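Local atomic coordinates of putative gdp-fucose protein o-fucosyltransferase 1 (Caenorhabditis elegans, PDB entry 3ZY2), a protein that belongs to the GDP-fucose protein O-fucosyltransferase family of the GT-B clan, whose fold pairs two Rossmann-like domains, and carries bound guanosine-5'-diphosphate in this structure. Residues N8-F13 with R73-Q78; G21-Q26 with I47-P52; E273-I278 with E298-Y303. All coordinates share one frame; numbering follows the deposited sequence.

Contact 1 of 3, residues N8-F13 with R73-Q78; sequences NGYIVF and RVVTMQ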
loop_
_atom_site.group_PDB
_atom_site.type_symbol
_atom_site.label_atom_id
_atom_site.label_comp_id
_atom_site.label_asym_id
_atom_site.label_seq_id
_atom_site.Cartn_x
_atom_site.Cartn_y
_atom_site.Cartn_z
ATOM N N ASN A 8 25.985 9.019 5.749
ATOM C CA ASN A 8 24.876 8.085 5.970
ATOM C C ASN A 8 23.790 8.165 4.903
ATOM O O ASN A 8 22.953 7.279 4.798
ATOM C CB ASN A 8 24.226 8.306 7.339
ATOM C CG ASN A 8 25.111 7.870 8.501
ATOM O OD1 ASN A 8 24.736 8.039 9.661
ATOM N ND2 ASN A 8 26.286 7.307 8.200
ATOM N N GLY A 9 23.793 9.243 4.128
ATOM C CA GLY A 9 22.824 9.373 3.050
ATOM C C GLY A 9 21.600 10.191 3.413
ATOM O O GLY A 9 21.562 10.871 4.462
ATOM N N TYR A 10 20.608 10.111 2.534
ATOM C CA TYR A 10 19.427 10.989 2.565
ATOM C C TYR A 10 18.118 10.233 2.454
ATOM O O TYR A 10 18.061 9.105 1.950
ATOM C CB TYR A 10 19.491 12.013 1.415
ATOM C CG TYR A 10 20.680 12.912 1.549
ATOM C CD1 TYR A 10 21.945 12.505 1.081
ATOM C CD2 TYR A 10 20.575 14.152 2.182
ATOM C CE1 TYR A 10 23.053 13.320 1.234
ATOM C CE2 TYR A 10 21.682 14.962 2.335
ATOM C CZ TYR A 10 22.912 14.541 1.860
ATOM O OH TYR A 10 23.982 15.380 2.031
ATOM N N ILE A 11 17.055 10.881 2.920
ATOM C CA ILE A 11 15.688 10.447 2.670
ATOM C C ILE A 11 14.965 11.589 1.986
ATOM O O ILE A 11 15.061 12.726 2.445
ATOM C CB ILE A 11 14.950 10.091 3.984
ATOM C CG1 ILE A 11 15.521 8.823 4.607
ATOM C CG2 ILE A 11 13.439 9.927 3.764
ATOM C CD1 ILE A 11 15.237 8.733 6.101
ATOM N N VAL A 12 14.238 11.282 0.922
ATOM C CA VAL A 12 13.381 12.276 0.242
ATOM C C VAL A 12 12.028 11.627 0.014
ATOM O O VAL A 12 11.948 10.409 -0.224
ATOM C CB VAL A 12 14.018 12.812 -1.081
ATOM C CG1 VAL A 12 14.249 11.694 -2.115
ATOM C CG2 VAL A 12 13.169 13.954 -1.666
ATOM N N PHE A 13 10.960 12.405 0.146
ATOM C CA PHE A 13 9.612 11.834 0.023
ATOM C C PHE A 13 8.619 12.860 -0.460
ATOM O O PHE A 13 8.855 14.082 -0.345
ATOM C CB PHE A 13 9.131 11.222 1.365
ATOM C CG PHE A 13 8.617 12.248 2.348
ATOM C CD1 PHE A 13 9.499 13.075 3.037
ATOM C CD2 PHE A 13 7.232 12.387 2.550
ATOM C CE1 PHE A 13 9.011 14.049 3.926
ATOM C CE2 PHE A 13 6.732 13.370 3.437
ATOM C CZ PHE A 13 7.629 14.185 4.117
ATOM N N ARG A 73 18.801 16.152 11.505
ATOM C CA ARG A 73 19.473 16.712 10.339
ATOM C C ARG A 73 18.557 16.819 9.139
ATOM O O ARG A 73 17.891 15.849 8.770
ATOM C CB ARG A 73 20.682 15.880 9.936
ATOM C CG ARG A 73 21.737 15.824 10.984
ATOM C CD ARG A 73 23.083 15.347 10.415
ATOM N NE ARG A 73 23.010 14.028 9.772
ATOM C CZ ARG A 73 22.817 12.877 10.411
ATOM N NH1 ARG A 73 22.687 12.850 11.733
ATOM N NH2 ARG A 73 22.761 11.745 9.731
ATOM N N VAL A 74 18.552 18.006 8.543
ATOM C CA VAL A 74 17.711 18.325 7.404
ATOM C C VAL A 74 18.482 19.129 6.360
ATOM O O VAL A 74 19.500 19.770 6.687
ATOM C CB VAL A 74 16.471 19.166 7.847
ATOM C CG1 VAL A 74 15.542 18.361 8.759
ATOM C CG2 VAL A 74 16.898 20.487 8.507
ATOM N N VAL A 75 18.010 19.071 5.112
ATOM C CA VAL A 75 18.428 19.997 4.052
ATOM C C VAL A 75 17.196 20.459 3.280
ATOM O O VAL A 75 16.224 19.706 3.145
ATOM C CB VAL A 75 19.448 19.388 3.048
ATOM C CG1 VAL A 75 20.827 19.268 3.684
ATOM C CG2 VAL A 75 18.926 18.064 2.435
ATOM N N THR A 76 17.225 21.684 2.783
ATOM C CA THR A 76 16.133 22.150 1.928
ATOM C C THR A 76 16.103 21.378 0.609
ATOM O O THR A 76 17.115 20.799 0.187
ATOM C CB THR A 76 16.250 23.646 1.606
ATOM O OG1 THR A 76 17.480 23.893 0.899
ATOM C CG2 THR A 76 16.205 24.496 2.885
ATOM N N MET A 77 14.941 21.358 -0.035
ATOM C CA MET A 77 14.799 20.777 -1.369
ATOM C C MET A 77 15.731 21.484 -2.367
ATOM O O MET A 77 16.323 20.822 -3.228
ATOM C CB MET A 77 13.336 20.837 -1.840
ATOM C CG MET A 77 13.097 20.116 -3.173
ATOM S SD MET A 77 13.327 18.347 -3.079
ATOM C CE MET A 77 11.873 17.914 -2.134
ATOM N N GLN A 78 15.867 22.805 -2.244
ATOM C CA GLN A 78 16.743 23.579 -3.127
ATOM C C GLN A 78 18.206 23.134 -2.991
ATOM O O GLN A 78 18.880 22.904 -4.011
ATOM C CB GLN A 78 16.581 25.097 -2.908
ATOM C CG GLN A 78 17.634 25.954 -3.613
ATOM C CD GLN A 78 17.341 27.450 -3.618
ATOM O OE1 GLN A 78 16.558 27.965 -2.814
ATOM N NE2 GLN A 78 17.990 28.163 -4.538
#
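Y10 and V75 meet with their side chains at about a right angle, the ring carbon CE2 of Y10 lying 4.2 Å from CG2 of V75. The methyl reaches the phenol ring obliquely, as a loose apolar touch. A chi1 of -74° sets CG1 of V75 anti to the carbonyl carbon, which leaves CG2, the touching branch, between the backbone N and the carbonyl carbon. Valine, branched at CB, brings a methyl close to the backbone and so suits a short reach. Tyrosine suits its place because its long ring extends beyond its own strand while its OH is hydrogen-bonded to the backbone N of D6.

The second meeting, also nearly perpendicular, joins V12 and M77: CG2 of V12 lies 4.2 Å from CE of M77. The methionine leaves its helix with CG anti to the backbone N, then bends at both chi2 (67°) and chi3 (72°), which curls the terminal methyl back to the valine. A flexible thioether can make that turn.

Both meetings reach across strand 40-42, which lies between strands 10-13 and 74-75 in a Rossmann-like parallel sheet. V12 and M77 both also touch V42 there, whereas I11 and F13 pack against helix 20-37. G9 has a positive phi, at which a side chain would press on the preceding carbonyl, and its backbone bonds to T40.

Just ahead of the strands, the side chains of N8 and R73 approach at about a right angle without bonding. The arginine charge is held instead by salt bridges to D6 through NH2 and to D38 through NH1. Beyond strand 74-75, T76 serves as the N-cap of helix 77-88, its OG1 bonded to the backbone N of E79.

Contact 2 of 3, residues G21-Q26 with I47-P52; sequences GNQVDQ and IEFKHP. With GDP (guanosine-5'-diphosphate), chain C.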
loop_
_atom_site.group_PDB
_atom_site.type_symbol
_atom_site.label_atom_id
_atom_site.label_comp_id
_atom_site.label_asym_id
_atom_site.label_seq_id
_atom_site.Cartn_x
_atom_site.Cartn_y
_atom_site.Cartn_z
ATOM N N GLY A 21 -3.228 19.520 6.330
ATOM C CA GLY A 21 -3.261 18.859 7.635
ATOM C C GLY A 21 -2.782 17.421 7.552
ATOM O O GLY A 21 -2.056 16.963 8.427
ATOM N N ASN A 22 -3.174 16.703 6.507
ATOM C CA ASN A 22 -2.682 15.326 6.317
ATOM C C ASN A 22 -1.172 15.280 6.054
ATOM O O ASN A 22 -0.464 14.397 6.568
ATOM C CB ASN A 22 -3.388 14.622 5.132
ATOM C CG ASN A 22 -4.888 14.339 5.352
ATOM O OD1 ASN A 22 -5.510 13.719 4.482
ATOM N ND2 ASN A 22 -5.466 14.787 6.463
ATOM N N GLN A 23 -0.664 16.252 5.297
ATOM C CA GLN A 23 0.740 16.276 4.909
ATOM C C GLN A 23 1.605 16.529 6.130
ATOM O O GLN A 23 2.640 15.866 6.321
ATOM C CB GLN A 23 0.983 17.376 3.899
ATOM C CG GLN A 23 0.302 17.106 2.560
ATOM C CD GLN A 23 0.276 18.325 1.690
ATOM O OE1 GLN A 23 1.213 19.137 1.702
ATOM N NE2 GLN A 23 -0.826 18.490 0.923
ATOM N N VAL A 24 1.191 17.494 6.962
ATOM C CA VAL A 24 1.932 17.785 8.188
ATOM C C VAL A 24 1.864 16.589 9.139
ATOM O O VAL A 24 2.857 16.242 9.758
ATOM C CB VAL A 24 1.419 19.064 8.873
ATOM C CG1 VAL A 24 2.109 19.282 10.220
ATOM C CG2 VAL A 24 1.675 20.275 7.965
ATOM N N ASP A 25 0.692 15.956 9.240
ATOM C CA ASP A 25 0.482 14.792 10.124
ATOM C C ASP A 25 1.480 13.663 9.797
ATOM O O ASP A 25 2.129 13.103 10.697
ATOM C CB ASP A 25 -0.978 14.342 10.005
ATOM C CG ASP A 25 -1.484 13.682 11.252
ATOM O OD1 ASP A 25 -1.174 14.175 12.361
ATOM O OD2 ASP A 25 -2.184 12.669 11.123
ATOM N N GLN A 26 1.655 13.386 8.508
ATOM C CA GLN A 26 2.611 12.347 8.099
ATOM C C GLN A 26 4.044 12.867 8.224
ATOM O O GLN A 26 4.947 12.114 8.592
ATOM C CB GLN A 26 2.324 11.884 6.665
ATOM C CG GLN A 26 1.098 10.989 6.572
ATOM C CD GLN A 26 1.083 10.211 5.273
ATOM O OE1 GLN A 26 0.915 10.790 4.209
ATOM N NE2 GLN A 26 1.273 8.895 5.352
ATOM N N ILE A 47 1.986 20.632 -0.654
ATOM C CA ILE A 47 1.185 20.564 -1.856
ATOM C C ILE A 47 -0.136 21.274 -1.646
ATOM O O ILE A 47 -0.826 21.033 -0.661
ATOM C CB ILE A 47 0.959 19.092 -2.262
ATOM C CG1 ILE A 47 2.306 18.380 -2.492
ATOM C CG2 ILE A 47 0.144 19.030 -3.556
ATOM C CD1 ILE A 47 2.209 16.900 -2.832
ATOM N N GLU A 48 -0.484 22.148 -2.599
ATOM C CA GLU A 48 -1.767 22.864 -2.624
ATOM C C GLU A 48 -2.565 22.417 -3.821
ATOM O O GLU A 48 -2.022 22.307 -4.914
ATOM C CB GLU A 48 -1.531 24.371 -2.703
ATOM C CG GLU A 48 -1.081 24.979 -1.386
ATOM C CD GLU A 48 -0.874 26.469 -1.481
ATOM O OE1 GLU A 48 -1.130 27.087 -2.544
ATOM O OE2 GLU A 48 -0.432 27.058 -0.497
ATOM N N PHE A 49 -3.855 22.194 -3.627
ATOM C CA PHE A 49 -4.716 21.750 -4.709
ATOM C C PHE A 49 -5.739 22.774 -5.182
ATOM O O PHE A 49 -6.391 22.545 -6.215
ATOM C CB PHE A 49 -5.451 20.471 -4.312
ATOM C CG PHE A 49 -4.551 19.305 -4.059
ATOM C CD1 PHE A 49 -3.960 18.610 -5.100
ATOM C CD2 PHE A 49 -4.301 18.895 -2.754
ATOM C CE1 PHE A 49 -3.132 17.519 -4.848
ATOM C CE2 PHE A 49 -3.473 17.801 -2.484
ATOM C CZ PHE A 49 -2.891 17.110 -3.530
ATOM N N LYS A 50 -5.883 23.891 -4.472
ATOM C CA LYS A 50 -6.941 24.864 -4.792
ATOM C C LYS A 50 -6.490 25.850 -5.886
ATOM O O LYS A 50 -6.517 27.069 -5.725
ATOM C CB LYS A 50 -7.509 25.506 -3.500
ATOM C CG LYS A 50 -7.027 26.916 -3.053
ATOM C CD LYS A 50 -5.502 27.110 -2.984
ATOM C CE LYS A 50 -4.888 26.519 -1.725
ATOM N NZ LYS A 50 -4.808 25.045 -1.838
ATOM N N HIS A 51 -6.061 25.278 -7.004
ATOM C CA HIS A 51 -5.558 26.025 -8.146
ATOM C C HIS A 51 -5.907 25.240 -9.395
ATOM O O HIS A 51 -6.339 24.086 -9.304
ATOM C CB HIS A 51 -4.032 26.165 -8.070
ATOM C CG HIS A 51 -3.534 26.739 -6.785
ATOM N ND1 HIS A 51 -3.577 28.089 -6.500
ATOM C CD2 HIS A 51 -2.967 26.141 -5.707
ATOM C CE1 HIS A 51 -3.067 28.294 -5.295
ATOM N NE2 HIS A 51 -2.683 27.132 -4.799
ATOM N N PRO A 52 -5.719 25.850 -10.584
ATOM C CA PRO A 52 -5.978 25.114 -11.813
ATOM C C PRO A 52 -5.065 23.902 -11.952
ATOM O O PRO A 52 -5.405 22.941 -12.661
ATOM C CB PRO A 52 -5.676 26.141 -12.907
ATOM C CG PRO A 52 -5.793 27.447 -12.246
ATOM C CD PRO A 52 -5.340 27.250 -10.845
HETATM P PB GDP C . -8.841 18.001 7.249
HETATM O O1B GDP C . -9.432 19.215 7.863
HETATM O O2B GDP C . -8.057 16.834 7.930
HETATM O O3B GDP C . -9.177 17.792 5.649
HETATM O O3A GDP C . -7.535 19.065 6.903
HETATM P PA GDP C . -6.487 18.978 5.545
HETATM O O1A GDP C . -5.747 20.439 6.142
HETATM O O2A GDP C . -5.802 17.884 5.227
HETATM O "O5'" GDP C . -7.902 19.260 4.479
HETATM C "C5'" GDP C . -8.079 20.474 4.881
HETATM C "C4'" GDP C . -8.251 21.558 4.103
HETATM O "O4'" GDP C . -9.274 22.351 3.653
HETATM C "C3'" GDP C . -7.214 22.372 4.538
HETATM O "O3'" GDP C . -5.564 22.412 4.001
HETATM C "C2'" GDP C . -7.356 24.331 3.560
HETATM O "O2'" GDP C . -6.866 24.053 2.325
HETATM C "C1'" GDP C . -8.842 24.069 3.731
HETATM N N9 GDP C . -9.138 24.474 4.913
HETATM C C8 GDP C . -9.751 23.471 6.310
HETATM N N7 GDP C . -9.763 24.581 6.975
HETATM C C5 GDP C . -9.455 25.781 6.676
HETATM C C6 GDP C . -9.312 27.445 7.158
HETATM O O6 GDP C . -9.640 27.500 8.250
HETATM N N1 GDP C . -8.948 27.963 6.286
HETATM C C2 GDP C . -8.588 27.909 5.098
HETATM N N2 GDP C . -8.264 28.569 4.425
HETATM N N3 GDP C . -8.548 26.595 4.226
HETATM C C4 GDP C . -9.017 25.596 5.157
#
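The flat side-chain amide of Q23 lies against the backbone of I47, and NE2 of Q23 also comes obliquely to the ring of F49, 4.4 Å from CE2. One face of that ring carries CG2 of I47, 3.6 Å above the plane and displaced from the ring centre. The imidazole of H51 has CD of K50 over one face and CB of E48 at its edge. Through NE2 it gives a hydrogen bond of 2.7 Å to OE1 of E48, on the anti side of the carboxylate, and OE2 of E48 is bonded to the hydroxyl of Y316.

Two bonds join the glutamine to one residue. The backbone N of I47 donates to OE1 of Q23 over 2.9 Å, 27° out of the plane of the carbonyl. NE2 of Q23 returns a bond of 3.0 Å to the carbonyl O of I47. This one is nearly straight (170°), and its acceptor lies almost in the amide plane. The amide thus pairs with I47 as a residue of a neighbouring antiparallel strand would with its own N-H and C=O, which a glutamine, donor and acceptor side by side, does well. The antiparallel partner, strand 55-57, pairs through E48 and K55 instead. NE2 has a second acceptor in O of G18, so the buried amide is fixed in rotation. The extended chain beyond CG carries it across from helix 20-37.

That helix follows the first strand of the N-terminal Rossmann-like half of the GT-B fold, and its first turn faces the diphosphate. The backbone N of G21 bonds O1A of GDP at 2.7 Å, and N22 N reaches O2A at 3.2 Å. With no side chain, G21 lets the phosphate come this close. H217, on strand 213-218, and R219, just after it, are hydrogen-bonded to the same ligand, and D25 forms a salt bridge with R342 of helix 335-346.

Contact 3 of 3, residues E273-I278 with E298-Y303; sequences EKVGSI and EALKPY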
loop_
_atom_site.group_PDB
_atom_site.type_symbol
_atom_site.label_atom_id
_atom_site.label_comp_id
_atom_site.label_asym_id
_atom_site.label_seq_id
_atom_site.Cartn_x
_atom_site.Cartn_y
_atom_site.Cartn_z
ATOM N N GLU A 273 -20.415 30.766 25.001
ATOM C CA GLU A 273 -19.981 30.201 26.273
ATOM C C GLU A 273 -18.491 30.466 26.517
ATOM O O GLU A 273 -18.089 30.913 27.585
ATOM C CB GLU A 273 -20.285 28.693 26.295
ATOM C CG GLU A 273 -20.286 28.101 27.679
ATOM C CD GLU A 273 -18.899 27.779 28.190
ATOM O OE1 GLU A 273 -18.068 27.269 27.402
ATOM O OE2 GLU A 273 -18.644 28.038 29.392
ATOM N N LYS A 274 -17.680 30.221 25.498
ATOM C CA LYS A 274 -16.236 30.390 25.644
ATOM C C LYS A 274 -15.856 31.862 25.747
ATOM O O LYS A 274 -14.952 32.209 26.490
ATOM C CB LYS A 274 -15.484 29.716 24.498
ATOM C CG LYS A 274 -15.693 28.192 24.417
ATOM C CD LYS A 274 -15.153 27.488 25.637
ATOM C CE LYS A 274 -15.374 25.971 25.555
ATOM N NZ LYS A 274 -14.902 25.315 26.808
ATOM N N VAL A 275 -16.555 32.734 25.016
ATOM C CA VAL A 275 -16.348 34.179 25.172
ATOM C C VAL A 275 -16.582 34.608 26.628
ATOM O O VAL A 275 -15.783 35.329 27.224
ATOM C CB VAL A 275 -17.247 34.974 24.203
ATOM C CG1 VAL A 275 -17.413 36.432 24.637
ATOM C CG2 VAL A 275 -16.654 34.927 22.808
ATOM N N GLY A 276 -17.702 34.138 27.187
ATOM C CA GLY A 276 -18.022 34.385 28.587
ATOM C C GLY A 276 -16.962 33.823 29.530
ATOM O O GLY A 276 -16.556 34.506 30.473
ATOM N N SER A 277 -16.496 32.604 29.249
ATOM C CA SER A 277 -15.559 31.891 30.129
ATOM C C SER A 277 -14.240 32.642 30.333
ATOM O O SER A 277 -13.669 32.616 31.429
ATOM C CB SER A 277 -15.294 30.456 29.635
ATOM O OG SER A 277 -14.406 30.431 28.518
ATOM N N ILE A 278 -13.769 33.341 29.298
ATOM C CA ILE A 278 -12.463 34.012 29.402
ATOM C C ILE A 278 -12.547 35.548 29.356
ATOM O O ILE A 278 -11.514 36.231 29.370
ATOM C CB ILE A 278 -11.434 33.521 28.333
ATOM C CG1 ILE A 278 -11.802 34.022 26.922
ATOM C CG2 ILE A 278 -11.332 31.980 28.330
ATOM C CD1 ILE A 278 -10.636 33.815 25.934
ATOM N N GLU A 298 -24.161 38.630 15.578
ATOM C CA GLU A 298 -25.473 38.755 16.212
ATOM C C GLU A 298 -25.424 38.107 17.595
ATOM O O GLU A 298 -25.860 38.701 18.577
ATOM C CB GLU A 298 -26.562 38.103 15.341
ATOM C CG GLU A 298 -27.992 38.218 15.884
ATOM C CD GLU A 298 -28.526 39.653 15.890
ATOM O OE1 GLU A 298 -27.935 40.530 15.214
ATOM O OE2 GLU A 298 -29.551 39.897 16.570
ATOM N N ALA A 299 -24.858 36.905 17.670
ATOM C CA ALA A 299 -24.795 36.170 18.927
ATOM C C ALA A 299 -23.920 36.852 19.989
ATOM O O ALA A 299 -24.148 36.692 21.197
ATOM C CB ALA A 299 -24.354 34.722 18.682
ATOM N N LEU A 300 -22.931 37.620 19.527
ATOM C CA LEU A 300 -21.996 38.335 20.413
ATOM C C LEU A 300 -22.425 39.737 20.827
ATOM O O LEU A 300 -21.762 40.356 21.662
ATOM C CB LEU A 300 -20.632 38.422 19.752
ATOM C CG LEU A 300 -19.912 37.098 19.582
ATOM C CD1 LEU A 300 -18.570 37.321 18.843
ATOM C CD2 LEU A 300 -19.724 36.381 20.941
ATOM N N LYS A 301 -23.524 40.232 20.254
ATOM C CA LYS A 301 -24.040 41.562 20.602
ATOM C C LYS A 301 -24.127 41.844 22.109
ATOM O O LYS A 301 -23.721 42.930 22.534
ATOM C CB LYS A 301 -25.379 41.838 19.904
ATOM C CG LYS A 301 -25.214 42.220 18.448
ATOM C CD LYS A 301 -26.494 42.762 17.840
ATOM C CE LYS A 301 -26.288 43.080 16.359
ATOM N NZ LYS A 301 -27.597 43.357 15.698
ATOM N N PRO A 302 -24.634 40.880 22.920
ATOM C CA PRO A 302 -24.688 41.126 24.374
ATOM C C PRO A 302 -23.327 41.407 25.019
ATOM O O PRO A 302 -23.276 42.029 26.087
ATOM C CB PRO A 302 -25.267 39.830 24.933
ATOM C CG PRO A 302 -26.071 39.263 23.814
ATOM C CD PRO A 302 -25.238 39.572 22.587
ATOM N N TYR A 303 -22.243 40.981 24.368
ATOM C CA TYR A 303 -20.901 41.188 24.883
ATOM C C TYR A 303 -20.211 42.381 24.235
ATOM O O TYR A 303 -19.133 42.767 24.673
ATOM C CB TYR A 303 -20.074 39.922 24.645
ATOM C CG TYR A 303 -20.524 38.772 25.492
ATOM C CD1 TYR A 303 -21.523 37.910 25.055
ATOM C CD2 TYR A 303 -19.977 38.566 26.753
ATOM C CE1 TYR A 303 -21.970 36.859 25.865
ATOM C CE2 TYR A 303 -20.408 37.533 27.566
ATOM C CZ TYR A 303 -21.393 36.686 27.120
ATOM O OH TYR A 303 -21.792 35.649 27.935
#
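V275 points its CB from helix 264-278 toward residues 298-303 and there divides into two methyls, each with its own partner. CG1, anti to the backbone N (chi1 161°), lies over one face of the Y303 ring in a CH-pi contact: 4.1 Å from the ring centroid and 19° off the normal. CG1 of V275 also lies 4.0 Å from CD2 of Y303, since it is displaced from the ring centre. CG2 of V275 turns the other way and meets CD2 of L300 at 3.9 Å. Valine suits this spot because its forked CB serves an aromatic face and an aliphatic tip at once.

The tyrosine and valine side chains run antiparallel alongside each other, so the phenol end continues over the next residue, where CA of G276 lies 4.0 Å from OH of Y303. Glycine suits the place, since a CB would crowd the tyrosine OH.

Beneath the exposed tyrosine, V275 and L300 are buried and both rest on V283 of strand 282-287 and on I305. Y303 and A299 also touch V272, so helices 264-278 and 293-300 lie side by side against this strand of the five-stranded parallel sheet.

In the fold
From the N terminus the chain runs through strand 10-13 into helix 20-37, then strands 40-42 and 46-48, and on to strand 74-75. Contact 2 closes the inner loop, from helix 20-37 to strand 46-48, and is nested within the larger loop closed by contact 1, which ties strand 10-13 to strand 74-75 in the N-terminal parallel sheet. Their nearest atoms are about 6 Å apart, without touching. Contact 3 follows in series and closes a short loop through strand 282-287 of the second parallel sheet, from helix 264-278 to the end of helix 293-300. It lies across the chain's centre from contact 1, their centres about 48 Å apart, with the nucleotide-bearing contact 2 near that centre.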